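Local atomic coordinates of sterol regulatory element-binding protein cleavage-activating protein (PDB entry 4YHC), a protein that escorts the membrane-bound transcription factor precursor sre1 for processing at low sterol and low oxygen, its WD40 domain being the part described here. Residues Leu121-Met126 and Leu140-Ser145; Gly147-Phe152 and Glu167-Ser172. The protein carries 9 engineered substitutions. All coordinates share one frame; numbering follows the deposited sequence.

Overall arrangement
Four strands that follow one another in the chain, 121-127, 136-144, 148-156 and 161-170, form one antiparallel sheet, a blade of the WD40 domain. From the N terminus, contact 1 (L121-M126 with L140-S145) comes first and closes the hairpin between the innermost strand of the blade and the second. After a short turn, contact 2 (G147-F152 with E167-S172) closes the hairpin between the third strand and the outermost. The contacts run in series, neither nested nor crossed, with centres about 10 Å apart. Strands 136-144 and 148-156 join them: V142 N lies 2.8 Å from Q150 O, and V141 packs on I149.

Contact 1: Leu121-Met126 and Leu140-Ser145; sequences LNVFWM and LVVVES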
ATOM      1  N   LEU A 121       3.771   9.605 -13.809  1.00 28.47           N
ATOM      2  CA  LEU A 121       2.402   9.720 -13.306  1.00 32.70           C
ATOM      3  C   LEU A 121       2.137   8.941 -12.035  1.00 32.49           C
ATOM      4  O   LEU A 121       2.609   7.818 -11.887  1.00 33.46           O
ATOM      5  CB  LEU A 121       1.422   9.170 -14.336  1.00 27.06           C
ATOM      6  CG  LEU A 121       1.325   9.857 -15.671  1.00 33.94           C
ATOM      7  CD1 LEU A 121      -0.011   9.417 -16.276  1.00 33.29           C
ATOM      8  CD2 LEU A 121       1.398  11.378 -15.579  1.00 34.60           C
ATOM      9  N   ASN A 122       1.320   9.511 -11.167  1.00 26.95           N
ATOM     10  CA  ASN A 122       0.645   8.736 -10.145  1.00 27.20           C
ATOM     11  C   ASN A 122      -0.843   8.929 -10.343  1.00 30.54           C
ATOM     12  O   ASN A 122      -1.243  10.069 -10.559  1.00 31.70           O
ATOM     13  CB  ASN A 122       1.081   9.232  -8.798  1.00 34.00           C
ATOM     14  CG  ASN A 122       0.768   8.258  -7.698  1.00 46.64           C
ATOM     15  OD1 ASN A 122       0.450   7.088  -7.949  1.00 48.10           O
ATOM     16  ND2 ASN A 122       0.847   8.737  -6.454  1.00 53.14           N
ATOM     17  N   VAL A 123      -1.650   7.840 -10.333  1.00 20.89           N
ATOM     18  CA  VAL A 123      -3.089   7.923 -10.534  1.00 15.79           C
ATOM     19  C   VAL A 123      -3.893   7.339  -9.400  1.00 21.73           C
ATOM     20  O   VAL A 123      -3.521   6.318  -8.921  1.00 23.43           O
ATOM     21  CB  VAL A 123      -3.478   7.159 -11.809  1.00 24.05           C
ATOM     22  CG1 VAL A 123      -4.990   7.218 -11.972  1.00 28.96           C
ATOM     23  CG2 VAL A 123      -2.803   7.769 -13.021  1.00 19.32           C
ATOM     24  N   PHE A 124      -4.988   7.970  -8.981  1.00 22.72           N
ATOM     25  CA  PHE A 124      -5.768   7.525  -7.822  1.00 27.89           C
ATOM     26  C   PHE A 124      -7.199   7.676  -8.179  1.00 27.01           C
ATOM     27  O   PHE A 124      -7.552   8.676  -8.750  1.00 28.10           O
ATOM     28  CB  PHE A 124      -5.688   8.513  -6.615  1.00 31.16           C
ATOM     29  CG  PHE A 124      -4.358   9.015  -6.336  1.00 31.02           C
ATOM     30  CD1 PHE A 124      -3.414   8.188  -5.860  1.00 34.31           C
ATOM     31  CD2 PHE A 124      -4.069  10.352  -6.516  1.00 47.11           C
ATOM     32  CE1 PHE A 124      -2.169   8.647  -5.572  1.00 45.05           C
ATOM     33  CE2 PHE A 124      -2.823  10.829  -6.256  1.00 47.57           C
ATOM     34  CZ  PHE A 124      -1.861   9.970  -5.789  1.00 51.36           C
ATOM     35  N   TRP A 125      -8.015   6.715  -7.797  1.00 21.84           N
ATOM     36  CA  TRP A 125      -9.472   6.822  -7.828  1.00 19.12           C
ATOM     37  C   TRP A 125     -10.019   7.299  -6.482  1.00 29.75           C
ATOM     38  O   TRP A 125      -9.617   6.787  -5.420  1.00 24.61           O
ATOM     39  CB  TRP A 125     -10.053   5.440  -8.036  1.00 23.83           C
ATOM     40  CG  TRP A 125      -9.822   4.807  -9.396  1.00 24.26           C
ATOM     41  CD1 TRP A 125      -8.647   4.425  -9.913  1.00 26.31           C
ATOM     42  CD2 TRP A 125     -10.809   4.415 -10.317  1.00 20.58           C
ATOM     43  NE1 TRP A 125      -8.834   3.796 -11.090  1.00 24.01           N
ATOM     44  CE2 TRP A 125     -10.167   3.772 -11.364  1.00 20.25           C
ATOM     45  CE3 TRP A 125     -12.198   4.493 -10.328  1.00 22.10           C
ATOM     46  CZ2 TRP A 125     -10.857   3.249 -12.492  1.00 23.49           C
ATOM     47  CZ3 TRP A 125     -12.903   3.931 -11.410  1.00 22.91           C
ATOM     48  CH2 TRP A 125     -12.234   3.353 -12.487  1.00 26.48           C
ATOM     49  N   MET A 126     -10.959   8.227  -6.503  1.00 24.09           N
ATOM     50  CA  MET A 126     -11.602   8.598  -5.266  1.00 28.53           C
ATOM     51  C   MET A 126     -13.127   8.586  -5.449  1.00 31.29           C
ATOM     52  O   MET A 126     -13.620   9.001  -6.471  1.00 33.64           O
ATOM     53  CB  MET A 126     -11.131   9.957  -4.807  1.00 25.39           C
ATOM     54  CG  MET A 126      -9.567  10.034  -4.713  1.00 29.46           C
ATOM     55  SD  MET A 126      -9.031  11.624  -4.117  1.00 39.47           S
ATOM     56  CE  MET A 126      -9.051  11.248  -2.403  1.00 46.26           C
ATOM     57  N   LEU A 140     -11.038  10.749 -10.713  1.00 22.75           N
ATOM     58  CA  LEU A 140      -9.830  10.095 -11.131  1.00 27.88           C
ATOM     59  C   LEU A 140      -8.770  11.159 -11.148  1.00 30.11           C
ATOM     60  O   LEU A 140      -8.850  12.117 -11.966  1.00 27.94           O
ATOM     61  CB  LEU A 140      -9.956   9.501 -12.536  1.00 27.14           C
ATOM     62  CG  LEU A 140      -9.505   8.113 -12.910  1.00 32.34           C
ATOM     63  CD1 LEU A 140      -9.348   7.985 -14.435  1.00 23.70           C
ATOM     64  CD2 LEU A 140      -8.267   7.621 -12.186  1.00 36.69           C
ATOM     65  N   VAL A 141      -7.766  11.008 -10.296  1.00 22.84           N
ATOM     66  CA  VAL A 141      -6.755  12.040 -10.143  1.00 18.61           C
ATOM     67  C   VAL A 141      -5.455  11.586 -10.772  1.00 27.22           C
ATOM     68  O   VAL A 141      -4.942  10.479 -10.522  1.00 23.15           O
ATOM     69  CB  VAL A 141      -6.541  12.362  -8.661  1.00 27.53           C
ATOM     70  CG1 VAL A 141      -5.482  13.442  -8.463  1.00 26.09           C
ATOM     71  CG2 VAL A 141      -7.870  12.791  -8.016  1.00 26.37           C
ATOM     72  N   VAL A 142      -4.884  12.463 -11.573  1.00 21.38           N
ATOM     73  CA  VAL A 142      -3.652  12.200 -12.247  1.00 27.12           C
ATOM     74  C   VAL A 142      -2.636  13.209 -11.813  1.00 29.14           C
ATOM     75  O   VAL A 142      -2.819  14.422 -12.017  1.00 27.94           O
ATOM     76  CB  VAL A 142      -3.851  12.307 -13.781  1.00 25.57           C
ATOM     77  CG1 VAL A 142      -2.556  12.004 -14.510  1.00 26.55           C
ATOM     78  CG2 VAL A 142      -4.892  11.304 -14.204  1.00 20.42           C
ATOM     79  N   VAL A 143      -1.573  12.727 -11.198  1.00 21.44           N
ATOM     80  CA  VAL A 143      -0.545  13.576 -10.658  1.00 20.78           C
ATOM     81  C   VAL A 143       0.729  13.396 -11.453  1.00 30.34           C
ATOM     82  O   VAL A 143       1.219  12.264 -11.641  1.00 28.69           O
ATOM     83  CB  VAL A 143      -0.259  13.293  -9.153  1.00 27.92           C
ATOM     84  CG1 VAL A 143       0.798  14.249  -8.613  1.00 24.27           C
ATOM     85  CG2 VAL A 143      -1.539  13.424  -8.321  1.00 29.81           C
ATOM     86  N   GLU A 144       1.301  14.525 -11.876  1.00 26.23           N
ATOM     87  CA  GLU A 144       2.541  14.518 -12.645  1.00 31.40           C
ATOM     88  C   GLU A 144       3.700  15.000 -11.825  1.00 26.80           C
ATOM     89  O   GLU A 144       3.587  15.907 -11.025  1.00 26.15           O
ATOM     90  CB  GLU A 144       2.416  15.397 -13.870  1.00 42.61           C
ATOM     91  CG  GLU A 144       1.510  14.828 -14.941  1.00 55.24           C
ATOM     92  CD  GLU A 144       1.401  15.776 -16.118  1.00 68.57           C
ATOM     93  OE1 GLU A 144       2.467  16.007 -16.770  1.00 74.55           O
ATOM     94  OE2 GLU A 144       0.268  16.292 -16.364  1.00 67.23           O
ATOM     95  N   SER A 145       4.834  14.369 -12.002  1.00 28.58           N
ATOM     96  CA  SER A 145       6.016  14.809 -11.238  1.00 36.71           C
ATOM     97  C   SER A 145       6.373  16.273 -11.493  1.00 37.39           C
ATOM     98  O   SER A 145       7.010  16.911 -10.663  1.00 36.12           O
ATOM     99  CB  SER A 145       7.179  13.926 -11.585  1.00 41.31           C
ATOM    100  OG  SER A 145       7.062  13.632 -12.955  1.00 50.56           O
TER
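Four backbone hydrogen bonds pair L121-M126 with L140-S145 as antiparallel strands. N122 and V143 form one hydrogen-bonded pair, with N122 N to V143 O at 2.8 Å, and F124 and V141 form the other, where V141 N points almost straight at F124 O (N-H...O 179°). The non-hydrogen-bonded pairs between and beyond them add CA-H...O contacts, such as V123 CA to V141 O at 3.2 Å.

Apolar contacts cover both faces of the pair. On the face of L121, V123 and W125, methyl CD2 of L140 touches two partners. It sits tight against V123 CG1, at 3.3 Å, and makes a CH-pi contact over one face of the W125 indole, 4.1 Å from the centroid of the five-membered ring and 15° off its normal. At the other end of this face L121 and E144 lie side by side, L121 CD2 meeting E144 CG at 3.5 Å, while L121 CD1 reaches V142 CG1. On the opposite face the F124 side chain, its CG beside the backbone N (chi1 -44°), turns its CD2-CE2 side toward the partner strand: V141 CB approaches the ring edge near its plane, and V143 CG2 comes within 3.6 Å of F124 CE2. M126 SD flanks V141 CG2 at 4.2 Å.

Polar ends find partners beyond the hairpin: W125 NE1 bonds to S90, N122 ND2 to S178 and E144 OE1 to S119. V123 and V142 touch strand 88-92, whereas F124 and M126 touch strands 175-182 and 187-193. The chemistry is thus that of a largely buried hairpin packed between neighbouring blades, a backbone ladder sealed by branched aliphatic and aromatic groups, with hydroxyl partners for its buried indole N-H and carboxylate.

Contact 2: Gly147-Phe152 and Glu167-Ser172; sequences GEIQVF and EKFQLS
The bent chain of E148 and the extended one of K168, whose CG lies anti to the backbone N (chi1 -173°), cross obliquely above one face of the strand pair. E148 OE2 comes to 3.4 Å from K168 CE and forms a long salt bridge with K168 NZ, 3.8 Å away; E148 OE2 also has a weak, long ion pair with K116. Q170 folds back at chi2 (61°), bringing OE1 within 3.7 Å of E148 CG, with its amide plane nearly perpendicular to the carboxylate; its NE2 bonds to L171 O. An alanine in place of E148 is likely to cost K168 its distant carboxylate partner and to leave K168 CE, and Q170 OE1, without the longer side chain they lie against.

On the other face, I149 CG2 lies 4.1 Å from F169 CD2. V151 and E167 lie side by side, V151 CG1 to E167 CB 3.7 Å. I149 CD1 also reaches L171 CD1.

Five backbone hydrogen bonds hold the strands in antiparallel register. I149 and F169 bond both ways, as do V151 and E167; V151 N donates straight to E167 O (179°) but from above the carbonyl plane. G147 O accepts L171 N at 2.7 Å. The positive phi of G147 would jam a CB against the preceding carbonyl, and a CB would also crowd L171 O.

The pair forms the outer half of its blade. On its inner side strand 148-156 pairs with strand 136-144, where V151 packs on E139 and F152 on V142. Toward the next blade, F169 stacks with Y201 while I149 and L171 rest on strand 187-193.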
ATOM      1  N   GLY A 147       4.387  18.678 -11.273  1.00 36.95           N
ATOM      2  CA  GLY A 147       3.674  19.564 -10.376  1.00 33.45           C
ATOM      3  C   GLY A 147       2.264  19.833 -10.822  1.00 36.77           C
ATOM      4  O   GLY A 147       1.532  20.517 -10.148  1.00 41.75           O
ATOM      5  N   GLU A 148       1.885  19.236 -11.934  1.00 37.20           N
ATOM      6  CA  GLU A 148       0.534  19.304 -12.496  1.00 42.71           C
ATOM      7  C   GLU A 148      -0.380  18.236 -11.867  1.00 36.70           C
ATOM      8  O   GLU A 148       0.013  17.090 -11.756  1.00 30.80           O
ATOM      9  CB  GLU A 148       0.683  19.041 -13.990  1.00 51.11           C
ATOM     10  CG  GLU A 148      -0.201  19.815 -14.909  1.00 68.95           C
ATOM     11  CD  GLU A 148       0.559  20.339 -16.121  1.00 90.58           C
ATOM     12  OE1 GLU A 148       1.787  20.064 -16.223  1.00 96.10           O
ATOM     13  OE2 GLU A 148      -0.072  21.040 -16.964  1.00 97.69           O
ATOM     14  N   ILE A 149      -1.573  18.626 -11.433  1.00 35.08           N
ATOM     15  CA  ILE A 149      -2.568  17.699 -10.958  1.00 35.38           C
ATOM     16  C   ILE A 149      -3.853  17.932 -11.719  1.00 34.20           C
ATOM     17  O   ILE A 149      -4.439  19.034 -11.633  1.00 34.33           O
ATOM     18  CB  ILE A 149      -2.887  17.926  -9.480  1.00 34.32           C
ATOM     19  CG1 ILE A 149      -1.653  17.715  -8.645  1.00 34.37           C
ATOM     20  CG2 ILE A 149      -3.981  16.986  -9.014  1.00 30.14           C
ATOM     21  CD1 ILE A 149      -1.838  18.184  -7.237  1.00 37.25           C
ATOM     22  N   GLN A 150      -4.336  16.868 -12.374  1.00 31.56           N
ATOM     23  CA  GLN A 150      -5.598  16.868 -13.104  1.00 29.18           C
ATOM     24  C   GLN A 150      -6.629  16.007 -12.424  1.00 35.40           C
ATOM     25  O   GLN A 150      -6.354  14.865 -11.962  1.00 27.50           O
ATOM     26  CB  GLN A 150      -5.405  16.370 -14.533  1.00 33.06           C
ATOM     27  CG  GLN A 150      -4.281  17.073 -15.271  1.00 40.71           C
ATOM     28  CD  GLN A 150      -4.056  16.556 -16.657  1.00 53.62           C
ATOM     29  OE1 GLN A 150      -4.995  16.259 -17.371  1.00 53.85           O
ATOM     30  NE2 GLN A 150      -2.792  16.464 -17.062  1.00 66.03           N
ATOM     31  N   VAL A 151      -7.848  16.517 -12.366  1.00 29.95           N
ATOM     32  CA  VAL A 151      -8.940  15.707 -11.823  1.00 31.66           C
ATOM     33  C   VAL A 151     -10.116  15.578 -12.745  1.00 34.13           C
ATOM     34  O   VAL A 151     -10.627  16.557 -13.267  1.00 32.85           O
ATOM     35  CB  VAL A 151      -9.334  16.051 -10.369  1.00 41.72           C
ATOM     36  CG1 VAL A 151      -8.523  17.198  -9.801  1.00 39.33           C
ATOM     37  CG2 VAL A 151     -10.820  16.155 -10.171  1.00 38.91           C
ATOM     38  N   PHE A 152     -10.444  14.311 -13.003  1.00 29.51           N
ATOM     39  CA  PHE A 152     -11.427  13.918 -13.967  1.00 28.36           C
ATOM     40  C   PHE A 152     -12.627  13.416 -13.236  1.00 33.18           C
ATOM     41  O   PHE A 152     -12.523  12.740 -12.228  1.00 29.36           O
ATOM     42  CB  PHE A 152     -10.926  12.820 -14.836  1.00 22.51           C
ATOM     43  CG  PHE A 152      -9.809  13.218 -15.761  1.00 27.59           C
ATOM     44  CD1 PHE A 152      -8.504  13.086 -15.389  1.00 28.31           C
ATOM     45  CD2 PHE A 152     -10.081  13.616 -17.070  1.00 27.62           C
ATOM     46  CE1 PHE A 152      -7.468  13.413 -16.246  1.00 30.25           C
ATOM     47  CE2 PHE A 152      -9.058  13.908 -17.942  1.00 29.77           C
ATOM     48  CZ  PHE A 152      -7.748  13.809 -17.540  1.00 31.28           C
ATOM     49  N   GLU A 167     -10.904  19.711 -13.071  1.00 44.82           N
ATOM     50  CA  GLU A 167     -10.036  20.629 -12.348  1.00 35.07           C
ATOM     51  C   GLU A 167      -8.656  20.385 -12.816  1.00 39.70           C
ATOM     52  O   GLU A 167      -8.348  19.290 -13.303  1.00 36.91           O
ATOM     53  CB  GLU A 167     -10.068  20.353 -10.879  1.00 39.78           C
ATOM     54  CG  GLU A 167     -11.357  20.671 -10.190  1.00 47.60           C
ATOM     55  CD  GLU A 167     -11.528  22.145  -9.902  1.00 55.07           C
ATOM     56  OE1 GLU A 167     -10.776  22.991 -10.433  1.00 57.30           O
ATOM     57  OE2 GLU A 167     -12.442  22.444  -9.137  1.00 49.35           O
ATOM     58  N   LYS A 168      -7.816  21.401 -12.671  1.00 37.48           N
ATOM     59  CA  LYS A 168      -6.419  21.275 -12.983  1.00 42.20           C
ATOM     60  C   LYS A 168      -5.646  22.168 -12.074  1.00 45.97           C
ATOM     61  O   LYS A 168      -6.000  23.316 -11.933  1.00 40.71           O
ATOM     62  CB  LYS A 168      -6.192  21.709 -14.389  1.00 48.01           C
ATOM     63  CG  LYS A 168      -4.782  21.465 -14.864  1.00 51.22           C
ATOM     64  CD  LYS A 168      -4.779  21.359 -16.372  1.00 58.52           C
ATOM     65  CE  LYS A 168      -3.445  20.875 -16.898  1.00 69.78           C
ATOM     66  NZ  LYS A 168      -3.549  20.791 -18.384  1.00 78.21           N
ATOM     67  N   PHE A 169      -4.592  21.679 -11.449  1.00 40.38           N
ATOM     68  CA  PHE A 169      -3.833  22.528 -10.551  1.00 33.31           C
ATOM     69  C   PHE A 169      -2.387  22.436 -10.930  1.00 37.99           C
ATOM     70  O   PHE A 169      -1.948  21.486 -11.577  1.00 41.53           O
ATOM     71  CB  PHE A 169      -3.972  22.094  -9.107  1.00 35.04           C
ATOM     72  CG  PHE A 169      -5.389  21.811  -8.660  1.00 44.76           C
ATOM     73  CD1 PHE A 169      -6.396  22.743  -8.822  1.00 44.98           C
ATOM     74  CD2 PHE A 169      -5.697  20.616  -8.003  1.00 45.98           C
ATOM     75  CE1 PHE A 169      -7.692  22.466  -8.394  1.00 41.13           C
ATOM     76  CE2 PHE A 169      -6.992  20.350  -7.564  1.00 45.33           C
ATOM     77  CZ  PHE A 169      -7.984  21.286  -7.759  1.00 36.70           C
ATOM     78  N   GLN A 170      -1.624  23.422 -10.489  1.00 40.45           N
ATOM     79  CA  GLN A 170      -0.227  23.462 -10.768  1.00 40.67           C
ATOM     80  C   GLN A 170       0.468  23.844  -9.479  1.00 43.97           C
ATOM     81  O   GLN A 170       0.124  24.824  -8.837  1.00 39.96           O
ATOM     82  CB  GLN A 170       0.064  24.487 -11.864  1.00 52.36           C
ATOM     83  CG  GLN A 170       1.562  24.664 -12.117  1.00 63.94           C
ATOM     84  CD  GLN A 170       2.209  23.367 -12.578  1.00 70.02           C
ATOM     85  OE1 GLN A 170       1.611  22.616 -13.356  1.00 69.39           O
ATOM     86  NE2 GLN A 170       3.420  23.085 -12.099  1.00 72.32           N
ATOM     87  N   LEU A 171       1.453  23.051  -9.108  1.00 37.58           N
ATOM     88  CA  LEU A 171       2.252  23.332  -7.949  1.00 36.84           C
ATOM     89  C   LEU A 171       3.511  24.081  -8.401  1.00 38.78           C
ATOM     90  O   LEU A 171       3.983  23.900  -9.506  1.00 39.87           O
ATOM     91  CB  LEU A 171       2.636  22.019  -7.249  1.00 34.47           C
ATOM     92  CG  LEU A 171       1.718  21.557  -6.118  1.00 42.07           C
ATOM     93  CD1 LEU A 171       0.235  21.586  -6.454  1.00 46.65           C
ATOM     94  CD2 LEU A 171       2.133  20.163  -5.677  1.00 35.01           C
ATOM     95  N   SER A 172       4.083  24.831  -7.480  1.00 38.89           N
ATOM     96  CA  SER A 172       5.245  25.665  -7.720  1.00 48.34           C
ATOM     97  C   SER A 172       6.546  24.893  -7.717  1.00 50.62           C
ATOM     98  O   SER A 172       7.590  25.481  -7.976  1.00 50.63           O
ATOM     99  CB  SER A 172       5.342  26.697  -6.598  1.00 60.20           C
ATOM    100  OG  SER A 172       4.074  27.303  -6.398  1.00 69.01           O
TER